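Local coordinates for protein glutathione S-transferase (Vibrio parahaemolyticus, PDB 7MIQ) that catalyses, as a Gtt2-class glutathione S-transferase, the transfer of glutathione to substrates, with a thioredoxin-like domain that probably binds the glutathione, at residues T6-P10 and S11-V15; D80-L83 and F84-Q88; Y154-D158 and Q159-V163; I169-G172 and F173-G177. All blocks are in the same frame, centred on the assembly; numbering follows the deposited sequence.

Contact 1. Residues T6-P10 and S11-V15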
loop_
_atom_site.group_PDB
_atom_site.type_symbol
_atom_site.label_atom_id
_atom_site.label_comp_id
_atom_site.label_asym_id
_atom_site.label_seq_id
_atom_site.Cartn_x
_atom_site.Cartn_y
_atom_site.Cartn_z
ATOM N N THR A 6 -10.480 18.574 -0.729
ATOM C CA THR A 6 -11.869 18.877 -1.042
ATOM C C THR A 6 -12.727 18.648 0.201
ATOM O O THR A 6 -12.289 18.055 1.190
ATOM C CB THR A 6 -12.373 18.049 -2.232
ATOM O OG1 THR A 6 -12.224 16.653 -1.961
ATOM C CG2 THR A 6 -11.595 18.399 -3.494
ATOM N N ALA A 7 -13.970 19.131 0.135
ATOM C CA ALA A 7 -14.745 19.362 1.351
ATOM C C ALA A 7 -15.100 18.066 2.069
ATOM O O ALA A 7 -15.047 18.004 3.304
ATOM C CB ALA A 7 -16.014 20.148 1.019
ATOM N N MET A 8 -15.479 17.023 1.326
ATOM C CA MET A 8 -16.037 15.822 1.955
ATOM C C MET A 8 -15.690 14.628 1.062
ATOM O O MET A 8 -16.489 14.191 0.230
ATOM C CB MET A 8 -17.544 15.955 2.163
ATOM C CG MET A 8 -18.218 14.769 2.843
ATOM S SD MET A 8 -17.639 14.468 4.524
ATOM C CE MET A 8 -18.298 15.887 5.388
ATOM N N THR A 9 -14.472 14.113 1.227
ATOM C CA THR A 9 -14.048 12.960 0.458
ATOM C C THR A 9 -13.227 12.052 1.364
ATOM O O THR A 9 -12.504 12.538 2.248
ATOM C CB THR A 9 -13.243 13.360 -0.791
ATOM O OG1 THR A 9 -13.105 12.230 -1.660
ATOM C CG2 THR A 9 -11.872 13.868 -0.421
ATOM N N PRO A 10 -13.353 10.734 1.194
ATOM C CA PRO A 10 -12.695 9.806 2.133
ATOM C C PRO A 10 -11.186 9.952 2.217
ATOM O O PRO A 10 -10.632 9.878 3.321
ATOM C CB PRO A 10 -13.097 8.427 1.588
ATOM C CG PRO A 10 -14.388 8.670 0.875
ATOM C CD PRO A 10 -14.245 10.032 0.254
ATOM N N SER A 11 -10.504 10.161 1.085
ATOM C CA SER A 11 -9.046 10.241 1.105
ATOM C C SER A 11 -8.568 11.409 1.960
ATOM O O SER A 11 -7.570 11.295 2.682
ATOM C CB SER A 11 -8.509 10.359 -0.322
ATOM O OG SER A 11 -9.035 11.509 -0.968
ATOM N N CYS A 12 -9.274 12.541 1.898
ATOM C CA CYS A 12 -8.898 13.689 2.716
ATOM C C CYS A 12 -9.297 13.496 4.174
ATOM O O CYS A 12 -8.578 13.936 5.079
ATOM C CB CYS A 12 -9.523 14.965 2.146
ATOM S SG CYS A 12 -8.926 15.380 0.486
ATOM N N LYS A 13 -10.435 12.840 4.425
ATOM C CA LYS A 13 -10.834 12.556 5.801
ATOM C C LYS A 13 -9.849 11.621 6.494
ATOM O O LYS A 13 -9.721 11.658 7.723
ATOM C CB LYS A 13 -12.240 11.951 5.836
ATOM C CG LYS A 13 -13.367 12.947 5.580
ATOM C CD LYS A 13 -13.365 14.070 6.607
ATOM C CE LYS A 13 -14.560 14.991 6.415
ATOM N NZ LYS A 13 -14.613 16.065 7.442
ATOM N N ARG A 14 -9.162 10.761 5.737
ATOM C CA ARG A 14 -8.132 9.923 6.344
ATOM C C ARG A 14 -7.064 10.780 7.011
ATOM O O ARG A 14 -6.600 10.465 8.114
ATOM C CB ARG A 14 -7.505 9.003 5.296
ATOM C CG ARG A 14 -8.430 7.901 4.794
ATOM C CD ARG A 14 -7.767 7.100 3.684
ATOM N NE ARG A 14 -6.794 6.141 4.198
ATOM C CZ ARG A 14 -6.076 5.327 3.436
ATOM N NH1 ARG A 14 -6.169 5.355 2.116
ATOM N NH2 ARG A 14 -5.244 4.465 4.013
ATOM N N VAL A 15 -6.673 11.874 6.360
ATOM C CA VAL A 15 -5.673 12.772 6.929
ATOM C C VAL A 15 -6.266 13.605 8.057
ATOM O O VAL A 15 -5.609 13.840 9.078
ATOM C CB VAL A 15 -5.078 13.661 5.820
ATOM C CG1 VAL A 15 -4.107 14.688 6.414
ATOM C CG2 VAL A 15 -4.386 12.800 4.772
HETATM O O HOH W 1 -13.161 17.916 5.677
HETATM O O HOH W 2 -11.488 9.816 -1.643
#

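Contact 2. Residues D80-L83 and F84-Q88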
loop_
_atom_site.group_PDB
_atom_site.type_symbol
_atom_site.label_atom_id
_atom_site.label_comp_id
_atom_site.label_asym_id
_atom_site.label_seq_id
_atom_site.Cartn_x
_atom_site.Cartn_y
_atom_site.Cartn_z
ATOM N N ASP A 80 2.270 10.819 21.575
ATOM C CA ASP A 80 2.534 9.515 22.173
ATOM C C ASP A 80 1.496 8.467 21.777
ATOM O O ASP A 80 1.347 7.454 22.469
ATOM C CB ASP A 80 2.623 9.630 23.696
ATOM C CG ASP A 80 1.274 9.859 24.346
ATOM O OD1 ASP A 80 0.416 10.526 23.728
ATOM O OD2 ASP A 80 1.073 9.368 25.478
ATOM N N LEU A 81 0.778 8.686 20.672
ATOM C CA LEU A 81 -0.243 7.711 20.194
ATOM C C LEU A 81 0.419 6.511 19.513
ATOM O O LEU A 81 -0.304 5.536 19.279
ATOM C CB LEU A 81 -1.170 8.440 19.215
ATOM C CG LEU A 81 -2.369 9.222 19.762
ATOM C CD1 LEU A 81 -3.434 8.321 20.369
ATOM C CD2 LEU A 81 -1.965 10.320 20.727
ATOM N N ALA A 82 1.664 6.629 19.051
ATOM C CA ALA A 82 2.321 5.592 18.243
ATOM C C ALA A 82 1.384 5.011 17.171
ATOM O O ALA A 82 1.187 3.800 17.074
ATOM C CB ALA A 82 2.872 4.484 19.139
ATOM N N LEU A 83 0.774 5.894 16.371
ATOM C CA LEU A 83 -0.234 5.430 15.414
ATOM C C LEU A 83 0.345 4.503 14.347
ATOM O O LEU A 83 -0.405 3.722 13.747
ATOM C CB LEU A 83 -0.935 6.621 14.751
ATOM C CG LEU A 83 -1.859 7.434 15.668
ATOM C CD1 LEU A 83 -2.617 8.505 14.899
ATOM C CD2 LEU A 83 -2.835 6.526 16.423
ATOM N N PHE A 84 1.649 4.565 14.089
ATOM C CA PHE A 84 2.279 3.626 13.171
ATOM C C PHE A 84 2.927 2.448 13.887
ATOM O O PHE A 84 3.539 1.601 13.229
ATOM C CB PHE A 84 3.310 4.345 12.291
ATOM C CG PHE A 84 2.699 5.131 11.162
ATOM C CD1 PHE A 84 2.275 4.491 10.007
ATOM C CD2 PHE A 84 2.545 6.507 11.254
ATOM C CE1 PHE A 84 1.710 5.208 8.964
ATOM C CE2 PHE A 84 1.979 7.231 10.213
ATOM C CZ PHE A 84 1.560 6.580 9.067
ATOM N N GLY A 85 2.793 2.362 15.209
ATOM C CA GLY A 85 3.345 1.244 15.952
ATOM C C GLY A 85 4.384 1.691 16.960
ATOM O O GLY A 85 5.222 2.540 16.648
ATOM N N ALA A 86 4.346 1.119 18.166
ATOM C CA ALA A 86 5.181 1.591 19.268
ATOM C C ALA A 86 6.535 0.899 19.357
ATOM O O ALA A 86 7.445 1.431 20.008
ATOM C CB ALA A 86 4.443 1.412 20.600
ATOM N N ASN A 87 6.691 -0.268 18.737
ATOM C CA ASN A 87 7.949 -1.004 18.770
ATOM C C ASN A 87 8.104 -1.738 17.444
ATOM O O ASN A 87 7.258 -1.627 16.554
ATOM C CB ASN A 87 7.994 -1.957 19.969
ATOM C CG ASN A 87 6.814 -2.917 19.999
ATOM O OD1 ASN A 87 6.477 -3.540 18.995
ATOM N ND2 ASN A 87 6.175 -3.031 21.157
ATOM N N GLN A 88 9.188 -2.512 17.324
ATOM C CA GLN A 88 9.514 -3.146 16.048
ATOM C C GLN A 88 8.391 -4.062 15.576
ATOM O O GLN A 88 7.971 -4.003 14.414
ATOM C CB GLN A 88 10.820 -3.931 16.162
ATOM C CG GLN A 88 11.168 -4.733 14.911
ATOM C CD GLN A 88 12.272 -5.743 15.155
ATOM O OE1 GLN A 88 12.565 -6.088 16.298
ATOM N NE2 GLN A 88 12.889 -6.225 14.080
#

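Contact 3. Residues Y154-D158 and Q159-V163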
loop_
_atom_site.group_PDB
_atom_site.type_symbol
_atom_site.label_atom_id
_atom_site.label_comp_id
_atom_site.label_asym_id
_atom_site.label_seq_id
_atom_site.Cartn_x
_atom_site.Cartn_y
_atom_site.Cartn_z
ATOM N N TYR A 154 -8.058 -3.936 18.524
ATOM C CA TYR A 154 -7.956 -3.129 17.320
ATOM C C TYR A 154 -7.406 -3.997 16.194
ATOM O O TYR A 154 -7.037 -5.155 16.398
ATOM C CB TYR A 154 -7.097 -1.885 17.579
ATOM C CG TYR A 154 -7.722 -0.978 18.626
ATOM C CD1 TYR A 154 -8.737 -0.096 18.286
ATOM C CD2 TYR A 154 -7.322 -1.032 19.958
ATOM C CE1 TYR A 154 -9.325 0.725 19.234
ATOM C CE2 TYR A 154 -7.906 -0.215 20.917
ATOM C CZ TYR A 154 -8.907 0.661 20.546
ATOM O OH TYR A 154 -9.495 1.480 21.484
ATOM N N ILE A 155 -7.373 -3.446 14.978
ATOM C CA ILE A 155 -7.111 -4.289 13.814
ATOM C C ILE A 155 -5.667 -4.783 13.811
ATOM O O ILE A 155 -5.409 -5.991 13.725
ATOM C CB ILE A 155 -7.452 -3.544 12.512
ATOM C CG1 ILE A 155 -8.951 -3.229 12.460
ATOM C CG2 ILE A 155 -7.056 -4.388 11.314
ATOM C CD1 ILE A 155 -9.368 -2.452 11.220
ATOM N N ALA A 156 -4.706 -3.863 13.893
ATOM C CA ALA A 156 -3.306 -4.235 13.694
ATOM C C ALA A 156 -2.677 -4.798 14.962
ATOM O O ALA A 156 -1.876 -5.739 14.893
ATOM C CB ALA A 156 -2.505 -3.026 13.208
ATOM N N THR A 157 -2.997 -4.210 16.113
ATOM C CA THR A 157 -2.417 -4.580 17.402
ATOM C C THR A 157 -3.510 -4.465 18.460
ATOM O O THR A 157 -4.693 -4.294 18.146
ATOM C CB THR A 157 -1.221 -3.684 17.760
ATOM O OG1 THR A 157 -1.677 -2.341 17.943
ATOM C CG2 THR A 157 -0.149 -3.703 16.669
ATOM N N ASP A 158 -3.112 -4.545 19.730
ATOM C CA ASP A 158 -4.029 -4.262 20.828
ATOM C C ASP A 158 -4.181 -2.773 21.106
ATOM O O ASP A 158 -4.928 -2.404 22.018
ATOM C CB ASP A 158 -3.580 -4.992 22.095
ATOM C CG ASP A 158 -3.881 -6.477 22.044
ATOM O OD1 ASP A 158 -5.026 -6.835 21.688
ATOM O OD2 ASP A 158 -2.972 -7.280 22.335
ATOM N N GLN A 159 -3.505 -1.913 20.349
ATOM C CA GLN A 159 -3.627 -0.473 20.509
ATOM C C GLN A 159 -4.208 0.141 19.243
ATOM O O GLN A 159 -3.988 -0.359 18.134
ATOM C CB GLN A 159 -2.273 0.178 20.830
ATOM C CG GLN A 159 -1.799 -0.022 22.264
ATOM C CD GLN A 159 -1.340 -1.438 22.542
ATOM O OE1 GLN A 159 -0.466 -1.968 21.855
ATOM N NE2 GLN A 159 -1.934 -2.064 23.552
ATOM N N PHE A 160 -4.967 1.220 19.427
ATOM C CA PHE A 160 -5.464 2.000 18.301
ATOM C C PHE A 160 -4.295 2.474 17.447
ATOM O O PHE A 160 -3.290 2.964 17.972
ATOM C CB PHE A 160 -6.277 3.192 18.813
ATOM C CG PHE A 160 -6.778 4.108 17.728
ATOM C CD1 PHE A 160 -7.951 3.822 17.047
ATOM C CD2 PHE A 160 -6.085 5.269 17.405
ATOM C CE1 PHE A 160 -8.420 4.664 16.054
ATOM C CE2 PHE A 160 -6.545 6.116 16.408
ATOM C CZ PHE A 160 -7.715 5.813 15.733
ATOM N N SER A 161 -4.423 2.322 16.130
ATOM C CA SER A 161 -3.365 2.700 15.203
ATOM C C SER A 161 -3.990 3.269 13.937
ATOM O O SER A 161 -5.214 3.313 13.785
ATOM C CB SER A 161 -2.467 1.506 14.865
ATOM O OG SER A 161 -3.115 0.634 13.954
ATOM N N VAL A 162 -3.126 3.689 13.007
ATOM C CA VAL A 162 -3.588 4.237 11.736
ATOM C C VAL A 162 -4.438 3.226 10.972
ATOM O O VAL A 162 -5.304 3.608 10.176
ATOM C CB VAL A 162 -2.377 4.709 10.901
ATOM C CG1 VAL A 162 -1.513 3.522 10.499
ATOM C CG2 VAL A 162 -2.836 5.499 9.675
ATOM N N VAL A 163 -4.215 1.926 11.197
ATOM C CA VAL A 163 -5.010 0.916 10.503
ATOM C C VAL A 163 -6.478 1.023 10.890
ATOM O O VAL A 163 -7.369 0.745 10.077
ATOM C CB VAL A 163 -4.456 -0.495 10.782
ATOM C CG1 VAL A 163 -5.231 -1.541 9.982
ATOM C CG2 VAL A 163 -2.971 -0.561 10.445
HETATM O O HOH W 3 -4.468 -1.212 15.462
#

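Contact 4. Residues I169-G172 and F173-G177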
loop_
_atom_site.group_PDB
_atom_site.type_symbol
_atom_site.label_atom_id
_atom_site.label_comp_id
_atom_site.label_asym_id
_atom_site.label_seq_id
_atom_site.Cartn_x
_atom_site.Cartn_y
_atom_site.Cartn_z
ATOM N N ILE A 169 -12.888 3.969 7.635
ATOM C CA ILE A 169 -13.292 4.460 6.319
ATOM C C ILE A 169 -13.787 3.309 5.449
ATOM O O ILE A 169 -14.787 3.442 4.730
ATOM C CB ILE A 169 -12.130 5.220 5.647
ATOM C CG1 ILE A 169 -11.775 6.479 6.445
ATOM C CG2 ILE A 169 -12.478 5.580 4.202
ATOM C CD1 ILE A 169 -12.902 7.488 6.530
ATOM N N PHE A 170 -13.103 2.161 5.506
ATOM C CA PHE A 170 -13.517 0.997 4.723
ATOM C C PHE A 170 -14.914 0.533 5.118
ATOM O O PHE A 170 -15.778 0.323 4.257
ATOM C CB PHE A 170 -12.493 -0.135 4.887
ATOM C CG PHE A 170 -13.033 -1.510 4.568
ATOM C CD1 PHE A 170 -13.582 -1.795 3.326
ATOM C CD2 PHE A 170 -12.974 -2.526 5.513
ATOM C CE1 PHE A 170 -14.077 -3.063 3.040
ATOM C CE2 PHE A 170 -13.463 -3.791 5.235
ATOM C CZ PHE A 170 -14.015 -4.061 3.996
ATOM N N ILE A 171 -15.158 0.366 6.420
ATOM C CA ILE A 171 -16.478 -0.081 6.860
ATOM C C ILE A 171 -17.532 0.982 6.561
ATOM O O ILE A 171 -18.675 0.651 6.220
ATOM C CB ILE A 171 -16.442 -0.468 8.353
ATOM C CG1 ILE A 171 -15.596 -1.732 8.562
ATOM C CG2 ILE A 171 -17.851 -0.672 8.908
ATOM C CD1 ILE A 171 -16.017 -2.923 7.701
ATOM N N GLY A 172 -17.170 2.265 6.655
ATOM C CA GLY A 172 -18.078 3.313 6.213
ATOM C C GLY A 172 -18.473 3.162 4.756
ATOM O O GLY A 172 -19.644 3.323 4.398
ATOM N N PHE A 173 -17.499 2.852 3.895
ATOM C CA PHE A 173 -17.796 2.542 2.500
ATOM C C PHE A 173 -18.809 1.409 2.398
ATOM O O PHE A 173 -19.823 1.523 1.699
ATOM C CB PHE A 173 -16.512 2.157 1.760
ATOM C CG PHE A 173 -15.964 3.232 0.865
ATOM C CD1 PHE A 173 -16.622 3.584 -0.299
ATOM C CD2 PHE A 173 -14.766 3.859 1.170
ATOM C CE1 PHE A 173 -16.112 4.563 -1.130
ATOM C CE2 PHE A 173 -14.251 4.842 0.341
ATOM C CZ PHE A 173 -14.928 5.193 -0.810
ATOM N N ALA A 174 -18.544 0.301 3.095
ATOM C CA ALA A 174 -19.370 -0.894 2.950
ATOM C C ALA A 174 -20.809 -0.640 3.386
ATOM O O ALA A 174 -21.754 -1.043 2.698
ATOM C CB ALA A 174 -18.763 -2.043 3.757
ATOM N N VAL A 175 -20.993 0.029 4.523
ATOM C CA VAL A 175 -22.331 0.219 5.076
ATOM C C VAL A 175 -23.053 1.371 4.384
ATOM O O VAL A 175 -24.185 1.216 3.912
ATOM C CB VAL A 175 -22.253 0.441 6.599
ATOM C CG1 VAL A 175 -23.627 0.797 7.151
ATOM C CG2 VAL A 175 -21.697 -0.802 7.294
ATOM N N ASN A 176 -22.421 2.544 4.326
ATOM C CA ASN A 176 -23.097 3.747 3.852
ATOM C C ASN A 176 -22.961 3.973 2.354
ATOM O O ASN A 176 -23.713 4.776 1.793
ATOM C CB ASN A 176 -22.567 4.977 4.598
ATOM C CG ASN A 176 -23.010 5.008 6.044
ATOM O OD1 ASN A 176 -23.703 4.102 6.507
ATOM N ND2 ASN A 176 -22.611 6.049 6.769
ATOM N N GLY A 177 -22.027 3.299 1.695
ATOM C CA GLY A 177 -21.887 3.442 0.260
ATOM C C GLY A 177 -22.405 2.245 -0.513
ATOM O O GLY A 177 -23.034 2.404 -1.562
#

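Contact 1. Residues T6-P10 and S11-V15
T9 and P10 meet C12, K13 and R14 in a local contact at the start of helix 10-22, where the loop after strand 2-5 of the thioredoxin-like domain turns into the helix. T9 holds the N-cap position, although its side chain caps nothing. Its carbonyl instead starts the helical bonding: T9 O takes K13 N at 3.0 Å, almost in line with the C=O bond, and C12 N adds a weaker second bond. P10 O then takes R14 N at 3.0 Å. The T9 side chain has two conformers, so its contacts are uncertain; in the one described, the CG2 methyl faces the sulfur of C12, and T9 OG1 is 2.9 Å from a water that also accepts from S11 N, while bonding N38 as well. The K13 chain bends at chi2 (-59°) and crosses the M8 thioether, with K13 CE 3.7 Å from M8 SD. K13 NZ gives a 2.9 Å bond to another water, which in turn donates to A7 O. In glutathione S-transferases this loop and helix start commonly border the glutathione site, so a similar role is likely here. Around it, R14 forms a salt bridge to E102 of helix 88-114, P10 packs on helix 162-177, V15 leans on helix 66-76, and M8 touches helix 207-210.

Contact 2. Residues D80-L83 and F84-Q88
A82 and G85 form the ends of a type I beta turn, in the linker that carries the chain from helix 66-76 of the thioredoxin-like domain to helix 88-114 of the helical domain. A82 O accepts G85 N at 2.9 Å; the bond is fairly straight at the hydrogen (155°), but the donor stands above the carbonyl plane. The methyl of A82 points across the turn and meets that of A86, CB to CB at 3.7 Å, a small apolar touch at the surface. L83 follows at the first corner. Its CG lies anti to its own carbonyl carbon (chi1 -70°), which carries the isobutyl group out of the turn and onto F18, E21 and I22 of helix 10-22. F84, at the second corner, also sends its ring away from the turn, where R71 makes a cation-pi contact with it. Thus the two corner side chains pack outside the loop while the A82 and A86 methyls touch across the turn. Beyond it, N87 caps helix 88-114 through E90 N, and Q88 NE2 bonds Y72 O of the second subunit. G85 takes a positive phi of 119°, and A82 CB lies 3.7 Å from A86 CA.

Contact 3. Residues Y154-D158 and Q159-V163
Y154 lies against Q159 and F160 in the loop that leads into helix 162-177, whose start carries the N-cap arrangement well known in glutathione S-transferases. The Y154 CB sits 3.5 Å from Q159 O. Along the ring, CD2 comes 3.3 Å from F160 N, which stands over one face toward the rim. Farther round the ring, over the same face, CE1 meets F160 CB, which lies almost on the ring normal, 4.0 Å from the centroid of the Y154 ring, as a CH-pi contact. The F160 ring continues outward with its edge toward the same tyrosine, an offset edge-to-face pair with planes at 83°. At the tip, Y154 OH makes a weak hydrogen bond to Q195. T157 OG1 accepts Q159 N at 3.1 Å; chi1 of 65° places the hydroxyl there. At the helix start, I155 CG2 and V163 CG1 touch, and the A156 methyl rests on V163 CG2. S161 is the N-cap: D164 OD2 accepts from S161 N, the reciprocal half of an N-capping box, while F160 packs on I165 like a hydrophobic staple. A water accepts from A156 N and S161 OG and donates to Q159 O, whereas S161 OG takes V163 N at 3.2 Å.

Contact 4. Residues I169-G172 and F173-G177
I169 and F173, one helical turn apart, make the dense side of this local contact within helix 162-177. F173 N bonds I169 O at 2.9 Å. F173 CB is 3.2 Å from F170 O, the ring stands out from the helix, and its CD2 is 4.2 Å from I169 CG2. A chi1 of -104°, well off the usual staggered value, goes with this placement, the ring being enclosed by F110, F211, L106 and A109. The F170 ring diverges from it, into V138, L142 and L145 of helix 127-151. A174 N to F170 O and V175 N to I171 O continue the regular ladder, and the I171 and V175 side chains cross, CG2 to CG2 at 4.2 Å, beside F183.

Toward the end of the helix the packing thins. N176 N still reaches G172 O at 2.9 Å, yet N176 lies at the surface, with CB 3.4 Å from that same oxygen and its amide ND2 bonded to L207 O. V175 is partly exposed too. G177 N makes an ordinary bond to F173 O, four residues back, at 2.8 Å; residues 173-177 also include a wider pi-type turn. A mostly apolar helix surrounded by helices 88-114, 127-151 and 187-196 fits the central buried helix of the glutathione S-transferase C-terminal domain.

In the fold
Along the chain the contacts follow in series. Contact 1 belongs to the thioredoxin-like domain, contact 2 to the linker, contact 3 to the loop and first turn of helix 162-177, and contact 4 to the second half of that helix; the centres of contacts 3 and 4 are about 18 Å apart. Two touches tie this helix to the rest, one to the thioredoxin-like domain, one to the linker. P10 of contact 1 packs on I169 and F173 of contact 4, whose centre is about 14 Å away, and R14 also meets I169. Near the linker, contacts 2 and 3 lie about 10 Å apart between centres, with L83 O at 2.8 Å from V162 N, probably a hydrogen bond.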